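ComZ (Thermus thermophilus, PDB 6QVI) is a competence-associated pilin with a beta-solenoid domain that probably acts as a DNA receptor at the tip of the pilus. Local coordinates at residues 335-347 / 357-371. Numbering follows the deposited sequence.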
ATOM      1  N   THR A 335     -26.738   2.178  16.504  1.00 73.35           N
ATOM      2  CA  THR A 335     -26.571   1.673  15.151  1.00 75.85           C
ATOM      3  C   THR A 335     -27.098   2.759  14.236  1.00 74.39           C
ATOM      4  O   THR A 335     -28.278   3.121  14.309  1.00 82.59           O
ATOM      5  CB  THR A 335     -27.326   0.357  14.901  1.00 79.39           C
ATOM      6  OG1 THR A 335     -26.687  -0.720  15.600  1.00 87.18           O
ATOM      7  CG2 THR A 335     -27.366   0.049  13.416  1.00 68.17           C
ATOM      8  N   LEU A 336     -26.212   3.254  13.379  1.00 68.46           N
ATOM      9  CA  LEU A 336     -26.531   4.268  12.396  1.00 63.08           C
ATOM     10  C   LEU A 336     -26.891   3.513  11.128  1.00 72.87           C
ATOM     11  O   LEU A 336     -26.028   2.913  10.490  1.00 75.49           O
ATOM     12  CB  LEU A 336     -25.312   5.137  12.142  1.00 71.64           C
ATOM     13  CG  LEU A 336     -25.355   6.516  11.501  1.00 82.72           C
ATOM     14  CD1 LEU A 336     -23.927   6.959  11.442  1.00 85.70           C
ATOM     15  CD2 LEU A 336     -25.937   6.498  10.153  1.00 81.17           C
ATOM     16  N   THR A 337     -28.140   3.577  10.719  1.00 78.28           N
ATOM     17  CA  THR A 337     -28.516   2.953   9.483  1.00 80.04           C
ATOM     18  C   THR A 337     -28.906   4.086   8.606  1.00 84.48           C
ATOM     19  O   THR A 337     -29.597   4.953   9.006  1.00 91.06           O
ATOM     20  CB  THR A 337     -29.615   1.901   9.633  1.00 86.11           C
ATOM     21  OG1 THR A 337     -30.732   2.224   8.813  1.00 90.92           O
ATOM     22  CG2 THR A 337     -30.044   1.786  11.041  1.00 93.83           C
ATOM     23  N   LEU A 338     -28.462   4.078   7.385  1.00 95.50           N
ATOM     24  CA  LEU A 338     -28.773   5.198   6.505  1.00 99.61           C
ATOM     25  C   LEU A 338     -30.147   4.982   5.884  1.00110.25           C
ATOM     26  O   LEU A 338     -31.119   5.573   6.365  1.00118.04           O
ATOM     27  CB  LEU A 338     -27.696   5.346   5.447  1.00 96.13           C
ATOM     28  CG  LEU A 338     -26.366   5.794   6.030  1.00 92.29           C
ATOM     29  CD1 LEU A 338     -25.476   6.234   4.932  1.00 97.51           C
ATOM     30  CD2 LEU A 338     -26.592   6.943   6.919  1.00 86.53           C
ATOM     31  N   ASP A 339     -30.260   4.163   4.842  1.00103.77           N
ATOM     32  CA  ASP A 339     -31.581   3.770   4.270  1.00106.27           C
ATOM     33  C   ASP A 339     -32.360   4.972   3.726  1.00111.98           C
ATOM     34  O   ASP A 339     -31.791   5.808   3.008  1.00120.47           O
ATOM     35  CB  ASP A 339     -32.338   2.956   5.313  1.00 97.96           C
ATOM     36  CG  ASP A 339     -33.295   1.952   4.686  1.00103.50           C
ATOM     37  OD1 ASP A 339     -33.480   2.001   3.449  1.00106.93           O
ATOM     38  OD2 ASP A 339     -33.837   1.090   5.419  1.00106.40           O
ATOM     39  N   THR A 340     -33.657   5.095   4.023  1.00117.75           N
ATOM     40  CA  THR A 340     -34.601   5.977   3.331  1.00125.27           C
ATOM     41  C   THR A 340     -34.873   7.343   3.990  1.00126.15           C
ATOM     42  O   THR A 340     -35.773   8.058   3.528  1.00128.88           O
ATOM     43  CB  THR A 340     -35.921   5.234   3.123  1.00129.21           C
ATOM     44  OG1 THR A 340     -36.853   6.078   2.439  1.00140.16           O
ATOM     45  CG2 THR A 340     -36.491   4.778   4.447  1.00123.99           C
ATOM     46  N   GLN A 341     -34.244   7.700   5.105  1.00120.66           N
ATOM     47  CA  GLN A 341     -34.457   9.052   5.624  1.00117.70           C
ATOM     48  C   GLN A 341     -33.146   9.808   5.718  1.00108.10           C
ATOM     49  O   GLN A 341     -32.201   9.344   6.355  1.00112.97           O
ATOM     50  CB  GLN A 341     -35.212   9.061   6.948  1.00124.57           C
ATOM     51  CG  GLN A 341     -35.434  10.514   7.347  1.00131.01           C
ATOM     52  CD  GLN A 341     -36.593  11.184   6.576  1.00137.17           C
ATOM     53  OE1 GLN A 341     -37.583  10.558   6.195  1.00142.49           O
ATOM     54  NE2 GLN A 341     -36.420  12.496   6.312  1.00135.26           N
ATOM     55  N   SER A 342     -33.114  10.978   5.084  1.00101.41           N
ATOM     56  CA  SER A 342     -31.908  11.785   5.019  1.00 96.90           C
ATOM     57  C   SER A 342     -31.424  12.202   6.399  1.00 95.23           C
ATOM     58  O   SER A 342     -32.209  12.505   7.310  1.00 94.61           O
ATOM     59  CB  SER A 342     -32.136  13.042   4.172  1.00 94.64           C
ATOM     60  OG  SER A 342     -32.427  12.712   2.821  1.00100.05           O
ATOM     61  N   VAL A 343     -30.103  12.235   6.538  1.00 88.20           N
ATOM     62  CA  VAL A 343     -29.454  12.591   7.787  1.00 88.15           C
ATOM     63  C   VAL A 343     -28.353  13.582   7.458  1.00 91.60           C
ATOM     64  O   VAL A 343     -27.521  13.321   6.580  1.00 98.42           O
ATOM     65  CB  VAL A 343     -28.889  11.338   8.482  1.00 84.20           C
ATOM     66  CG1 VAL A 343     -28.089  11.717   9.705  1.00 81.02           C
ATOM     67  CG2 VAL A 343     -30.023  10.375   8.826  1.00 81.23           C
ATOM     68  N   ASP A 344     -28.337  14.704   8.169  1.00 90.29           N
ATOM     69  CA  ASP A 344     -27.381  15.777   7.919  1.00 93.42           C
ATOM     70  C   ASP A 344     -26.476  15.890   9.147  1.00 93.94           C
ATOM     71  O   ASP A 344     -26.826  16.534  10.141  1.00 97.04           O
ATOM     72  CB  ASP A 344     -28.111  17.088   7.622  1.00 95.41           C
ATOM     73  CG  ASP A 344     -27.166  18.222   7.199  1.00 95.62           C
ATOM     74  OD1 ASP A 344     -25.934  18.073   7.326  1.00 93.92           O
ATOM     75  OD2 ASP A 344     -27.661  19.280   6.750  1.00 98.54           O
ATOM     76  N   CYS A 345     -25.301  15.274   9.084  1.00 90.97           N
ATOM     77  CA  CYS A 345     -24.313  15.435  10.145  1.00 96.64           C
ATOM     78  C   CYS A 345     -23.227  16.420   9.769  1.00 93.84           C
ATOM     79  O   CYS A 345     -22.055  16.175  10.051  1.00 92.49           O
ATOM     80  CB  CYS A 345     -23.680  14.106  10.525  1.00100.87           C
ATOM     81  SG  CYS A 345     -24.749  13.077  11.495  1.00106.35           S
ATOM     82  N   THR A 346     -23.560  17.525   9.115  1.00 95.02           N
ATOM     83  CA  THR A 346     -22.531  18.499   8.800  1.00 93.29           C
ATOM     84  C   THR A 346     -22.582  19.672   9.766  1.00 94.57           C
ATOM     85  O   THR A 346     -23.571  19.897  10.475  1.00101.84           O
ATOM     86  CB  THR A 346     -22.643  18.995   7.359  1.00 94.87           C
ATOM     87  OG1 THR A 346     -23.840  19.765   7.200  1.00103.32           O
ATOM     88  CG2 THR A 346     -22.641  17.814   6.389  1.00 89.76           C
ATOM     89  N   PHE A 347     -21.480  20.416   9.787  1.00 86.67           N
ATOM     90  CA  PHE A 347     -21.356  21.616  10.595  1.00 88.55           C
ATOM     91  C   PHE A 347     -20.471  22.581   9.819  1.00 95.67           C
ATOM     92  O   PHE A 347     -19.716  22.178   8.926  1.00100.82           O
ATOM     93  CB  PHE A 347     -20.765  21.322  11.979  1.00 85.17           C
ATOM     94  CG  PHE A 347     -19.382  20.740  11.928  1.00 88.43           C
ATOM     95  CD1 PHE A 347     -19.198  19.368  11.862  1.00 87.45           C
ATOM     96  CD2 PHE A 347     -18.258  21.572  11.924  1.00 91.02           C
ATOM     97  CE1 PHE A 347     -17.909  18.822  11.807  1.00 87.04           C
ATOM     98  CE2 PHE A 347     -16.976  21.038  11.862  1.00 88.10           C
ATOM     99  CZ  PHE A 347     -16.801  19.660  11.805  1.00 89.97           C
ATOM    100  N   PHE A 357     -20.599  14.601   7.824  1.00 72.12           N
ATOM    101  CA  PHE A 357     -21.124  13.875   6.681  1.00 78.96           C
ATOM    102  C   PHE A 357     -22.587  14.233   6.506  1.00 90.03           C
ATOM    103  O   PHE A 357     -23.264  14.647   7.445  1.00 93.48           O
ATOM    104  CB  PHE A 357     -20.963  12.344   6.808  1.00 75.80           C
ATOM    105  CG  PHE A 357     -21.916  11.699   7.782  1.00 73.56           C
ATOM    106  CD1 PHE A 357     -23.187  11.307   7.386  1.00 80.96           C
ATOM    107  CD2 PHE A 357     -21.522  11.435   9.082  1.00 73.63           C
ATOM    108  CE1 PHE A 357     -24.071  10.711   8.291  1.00 86.30           C
ATOM    109  CE2 PHE A 357     -22.405  10.831   9.995  1.00 79.26           C
ATOM    110  CZ  PHE A 357     -23.673  10.466   9.594  1.00 82.75           C
ATOM    111  N   ARG A 358     -23.078  14.031   5.291  1.00 93.42           N
ATOM    112  CA  ARG A 358     -24.453  14.356   4.954  1.00 93.79           C
ATOM    113  C   ARG A 358     -24.970  13.279   4.015  1.00 90.72           C
ATOM    114  O   ARG A 358     -24.249  12.867   3.101  1.00 95.78           O
ATOM    115  CB  ARG A 358     -24.545  15.731   4.303  1.00 98.43           C
ATOM    116  CG  ARG A 358     -25.939  16.132   3.956  1.00104.55           C
ATOM    117  CD  ARG A 358     -26.089  17.617   4.124  1.00111.88           C
ATOM    118  NE  ARG A 358     -25.041  18.321   3.405  1.00114.65           N
ATOM    119  CZ  ARG A 358     -25.189  18.797   2.179  1.00121.55           C
ATOM    120  NH1 ARG A 358     -26.351  18.643   1.553  1.00129.07           N
ATOM    121  NH2 ARG A 358     -24.186  19.427   1.582  1.00120.38           N
ATOM    122  N   TYR A 359     -26.172  12.772   4.277  1.00 84.23           N
ATOM    123  CA  TYR A 359     -26.711  11.659   3.500  1.00 90.01           C
ATOM    124  C   TYR A 359     -28.092  12.028   2.939  1.00100.35           C
ATOM    125  O   TYR A 359     -29.093  12.002   3.663  1.00101.98           O
ATOM    126  CB  TYR A 359     -26.808  10.400   4.353  1.00 90.06           C
ATOM    127  CG  TYR A 359     -27.543   9.240   3.689  1.00 95.15           C
ATOM    128  CD1 TYR A 359     -27.395   8.959   2.328  1.00 99.10           C
ATOM    129  CD2 TYR A 359     -28.509   8.531   4.396  1.00 96.58           C
ATOM    130  CE1 TYR A 359     -28.101   7.906   1.738  1.00103.57           C
ATOM    131  CE2 TYR A 359     -29.243   7.521   3.815  1.00 99.01           C
ATOM    132  CZ  TYR A 359     -29.030   7.179   2.493  1.00 98.62           C
ATOM    133  OH  TYR A 359     -29.765   6.140   1.929  1.00 87.04           O
ATOM    134  N   THR A 360     -28.139  12.412   1.667  1.00100.47           N
ATOM    135  CA  THR A 360     -29.410  12.730   1.027  1.00104.38           C
ATOM    136  C   THR A 360     -30.057  11.456   0.479  1.00104.84           C
ATOM    137  O   THR A 360     -29.381  10.457   0.204  1.00104.13           O
ATOM    138  CB  THR A 360     -29.223  13.764  -0.087  1.00108.42           C
ATOM    139  OG1 THR A 360     -28.250  14.734   0.315  1.00109.14           O
ATOM    140  CG2 THR A 360     -30.511  14.471  -0.332  1.00113.89           C
ATOM    141  N   TYR A 361     -31.380  11.511   0.296  1.00103.53           N
ATOM    142  CA  TYR A 361     -32.149  10.434  -0.321  1.00107.07           C
ATOM    143  C   TYR A 361     -32.932  11.007  -1.506  1.00115.59           C
ATOM    144  O   TYR A 361     -33.566  12.059  -1.402  1.00108.18           O
ATOM    145  CB  TYR A 361     -33.094   9.789   0.710  1.00103.84           C
ATOM    146  CG  TYR A 361     -34.170   8.880   0.128  1.00104.93           C
ATOM    147  CD1 TYR A 361     -33.982   8.190  -1.078  1.00104.36           C
ATOM    148  CD2 TYR A 361     -35.415   8.800   0.728  1.00107.45           C
ATOM    149  CE1 TYR A 361     -34.970   7.401  -1.623  1.00108.56           C
ATOM    150  CE2 TYR A 361     -36.420   8.002   0.184  1.00108.82           C
ATOM    151  CZ  TYR A 361     -36.182   7.314  -0.999  1.00105.04           C
ATOM    152  OH  TYR A 361     -37.136   6.519  -1.572  1.00109.76           O
ATOM    153  N   THR A 362     -32.896  10.282  -2.619  1.00127.75           N
ATOM    154  CA  THR A 362     -33.328  10.726  -3.939  1.00144.56           C
ATOM    155  C   THR A 362     -34.619  10.085  -4.432  1.00157.36           C
ATOM    156  O   THR A 362     -35.459  10.760  -5.039  1.00165.38           O
ATOM    157  CB  THR A 362     -32.213  10.387  -4.941  1.00149.22           C
ATOM    158  OG1 THR A 362     -32.077   8.957  -5.043  1.00148.21           O
ATOM    159  CG2 THR A 362     -30.852  10.901  -4.505  1.00145.26           C
ATOM    160  N   GLY A 363     -34.797   8.795  -4.191  1.00160.30           N
ATOM    161  CA  GLY A 363     -35.778   8.018  -4.921  1.00170.80           C
ATOM    162  C   GLY A 363     -35.042   7.068  -5.844  1.00176.54           C
ATOM    163  O   GLY A 363     -35.412   5.897  -5.983  1.00180.83           O
ATOM    164  N   GLY A 364     -33.960   7.549  -6.442  1.00176.20           N
ATOM    165  CA  GLY A 364     -33.187   6.705  -7.327  1.00178.16           C
ATOM    166  C   GLY A 364     -31.893   6.292  -6.675  1.00178.19           C
ATOM    167  O   GLY A 364     -31.786   5.282  -5.954  1.00174.02           O
ATOM    168  N   GLN A 365     -30.939   7.198  -6.880  1.00183.14           N
ATOM    169  CA  GLN A 365     -29.509   7.005  -6.681  1.00182.52           C
ATOM    170  C   GLN A 365     -28.990   7.939  -5.572  1.00176.35           C
ATOM    171  O   GLN A 365     -28.752   9.120  -5.821  1.00178.48           O
ATOM    172  CB  GLN A 365     -28.778   7.106  -8.040  1.00191.06           C
ATOM    173  CG  GLN A 365     -27.597   6.192  -7.971  1.00190.96           C
ATOM    174  CD  GLN A 365     -26.600   6.982  -7.242  1.00190.66           C
ATOM    175  OE1 GLN A 365     -26.454   8.156  -7.564  1.00194.49           O
ATOM    176  NE2 GLN A 365     -26.096   6.491  -6.133  1.00186.53           N
ATOM    177  N   GLU A 366     -28.936   7.473  -4.324  1.00157.78           N
ATOM    178  CA  GLU A 366     -28.560   8.312  -3.174  1.00137.40           C
ATOM    179  C   GLU A 366     -27.219   9.022  -3.114  1.00122.54           C
ATOM    180  O   GLU A 366     -26.373   8.879  -3.967  1.00126.05           O
ATOM    181  CB  GLU A 366     -28.765   7.558  -1.880  1.00130.91           C
ATOM    182  CG  GLU A 366     -29.869   6.536  -1.928  1.00130.42           C
ATOM    183  CD  GLU A 366     -31.082   7.034  -2.644  1.00137.21           C
ATOM    184  OE1 GLU A 366     -31.225   8.244  -2.760  1.00139.50           O
ATOM    185  OE2 GLU A 366     -31.907   6.214  -3.068  1.00142.68           O
ATOM    186  N   LEU A 367     -27.020   9.788  -2.059  1.00105.67           N
ATOM    187  CA  LEU A 367     -25.796  10.539  -1.940  1.00 95.56           C
ATOM    188  C   LEU A 367     -25.341  10.642  -0.513  1.00 91.62           C
ATOM    189  O   LEU A 367     -26.127  10.857   0.382  1.00 95.46           O
ATOM    190  CB  LEU A 367     -25.994  11.918  -2.520  1.00 97.86           C
ATOM    191  CG  LEU A 367     -24.725  12.738  -2.550  1.00 98.77           C
ATOM    192  CD1 LEU A 367     -23.679  11.896  -3.220  1.00 94.53           C
ATOM    193  CD2 LEU A 367     -24.895  14.039  -3.296  1.00105.65           C
ATOM    194  N   LEU A 368     -24.047  10.487  -0.316  1.00 90.47           N
ATOM    195  CA  LEU A 368     -23.449  10.538   0.983  1.00 87.67           C
ATOM    196  C   LEU A 368     -22.172  11.293   0.823  1.00 84.79           C
ATOM    197  O   LEU A 368     -21.218  10.778   0.314  1.00 84.98           O
ATOM    198  CB  LEU A 368     -23.164   9.130   1.426  1.00 86.33           C
ATOM    199  CG  LEU A 368     -22.046   8.992   2.408  1.00 78.08           C
ATOM    200  CD1 LEU A 368     -22.250  10.089   3.409  1.00 74.76           C
ATOM    201  CD2 LEU A 368     -22.203   7.652   3.071  1.00 75.88           C
ATOM    202  N   GLU A 369     -22.164  12.538   1.243  1.00 81.43           N
ATOM    203  CA  GLU A 369     -20.992  13.355   1.106  1.00 88.20           C
ATOM    204  C   GLU A 369     -20.288  13.380   2.413  1.00 90.75           C
ATOM    205  O   GLU A 369     -20.922  13.394   3.436  1.00 95.66           O
ATOM    206  CB  GLU A 369     -21.394  14.768   0.739  1.00 88.97           C
ATOM    207  CG  GLU A 369     -22.699  14.862  -0.021  1.00 94.08           C
ATOM    208  CD  GLU A 369     -23.196  16.282  -0.164  1.00103.13           C
ATOM    209  OE1 GLU A 369     -24.387  16.511   0.063  1.00106.68           O
ATOM    210  OE2 GLU A 369     -22.406  17.168  -0.507  1.00105.15           O
ATOM    211  N   VAL A 370     -18.966  13.363   2.385  1.00 81.64           N
ATOM    212  CA  VAL A 370     -18.195  13.385   3.604  1.00 76.97           C
ATOM    213  C   VAL A 370     -17.163  14.494   3.514  1.00 89.36           C
ATOM    214  O   VAL A 370     -16.403  14.525   2.578  1.00 92.63           O
ATOM    215  CB  VAL A 370     -17.489  12.052   3.825  1.00 66.61           C
ATOM    216  CG1 VAL A 370     -16.783  12.058   5.139  1.00 64.39           C
ATOM    217  CG2 VAL A 370     -18.464  10.906   3.840  1.00 64.15           C
ATOM    218  N   PHE A 371     -17.144  15.410   4.476  1.00 89.47           N
ATOM    219  CA  PHE A 371     -16.204  16.526   4.467  1.00 89.21           C
ATOM    220  C   PHE A 371     -15.295  16.394   5.650  1.00 87.20           C
ATOM    221  O   PHE A 371     -15.707  16.582   6.765  1.00 84.52           O
ATOM    222  CB  PHE A 371     -16.953  17.829   4.581  1.00 96.34           C
ATOM    223  CG  PHE A 371     -18.208  17.874   3.785  1.00100.75           C
ATOM    224  CD1 PHE A 371     -19.272  17.086   4.116  1.00100.73           C
ATOM    225  CD2 PHE A 371     -18.320  18.725   2.726  1.00104.75           C
ATOM    226  CE1 PHE A 371     -20.432  17.133   3.391  1.00103.58           C
ATOM    227  CE2 PHE A 371     -19.473  18.780   1.994  1.00108.77           C
ATOM    228  CZ  PHE A 371     -20.533  17.984   2.331  1.00108.60           C
TER
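Asp344 OD1 rests against CD of Arg358 and accepts two hydrogen bonds from Thr346. The backbone N of Thr346 meets OD1 on its anti side, 26° out of the carboxylate plane, and closes an Asx turn. Thr346 OG1 reaches the syn lone pair of Asp344 OD1 at 2.7 Å. The two bonds fix the rotation of the carboxylate. Arg358 runs alongside it, with the guanidinium and carboxylate planes 46° apart. Asp344 OD1 stays 4.0 Å from NE of Arg358, too far for a salt bridge. Glu369 OE1 sits over one face of the guanidinium, 3.3 Å from Arg358 NH1, and meets it through charge alone. Thr346 CG2 lies at the guanidinium edge and packs on Arg358 CB. An alanine in place of Asp344 would probably leave Thr346 N and OG1 without their shared acceptor and take away one of the two carboxylates near Arg358.

The side chains of Val343, Cys345, Phe357 and Tyr359 project from the face opposite Asp344 and Arg358. Tyr359 N donates to Val343 O at 2.7 Å. Cys345 CB stands over one face of the Phe357 ring, 3.6 Å from its centroid. With chi1 at -75°, Cys345 SG lies obliquely beside that ring, near CZ, while bonding to Cys327. Leu338 CD1 covers a face of the Tyr359 ring, 3.9 Å from the centroid. A type II' turn runs from Leu338 to Gln341.

Strand 335-337 pairs in parallel with strand 380-383. Leu336 on this strand and Leu338 at the start of the turn reach the rings of Phe357 and Tyr359. Strands 343-347, 357-360 and 366-371 are three neighbouring antiparallel strands, the last two a hairpin. The Phe357 and Tyr359 face of this antiparallel sheet packs against parallel-paired strand 335-337, probably as part of the beta-solenoid domain.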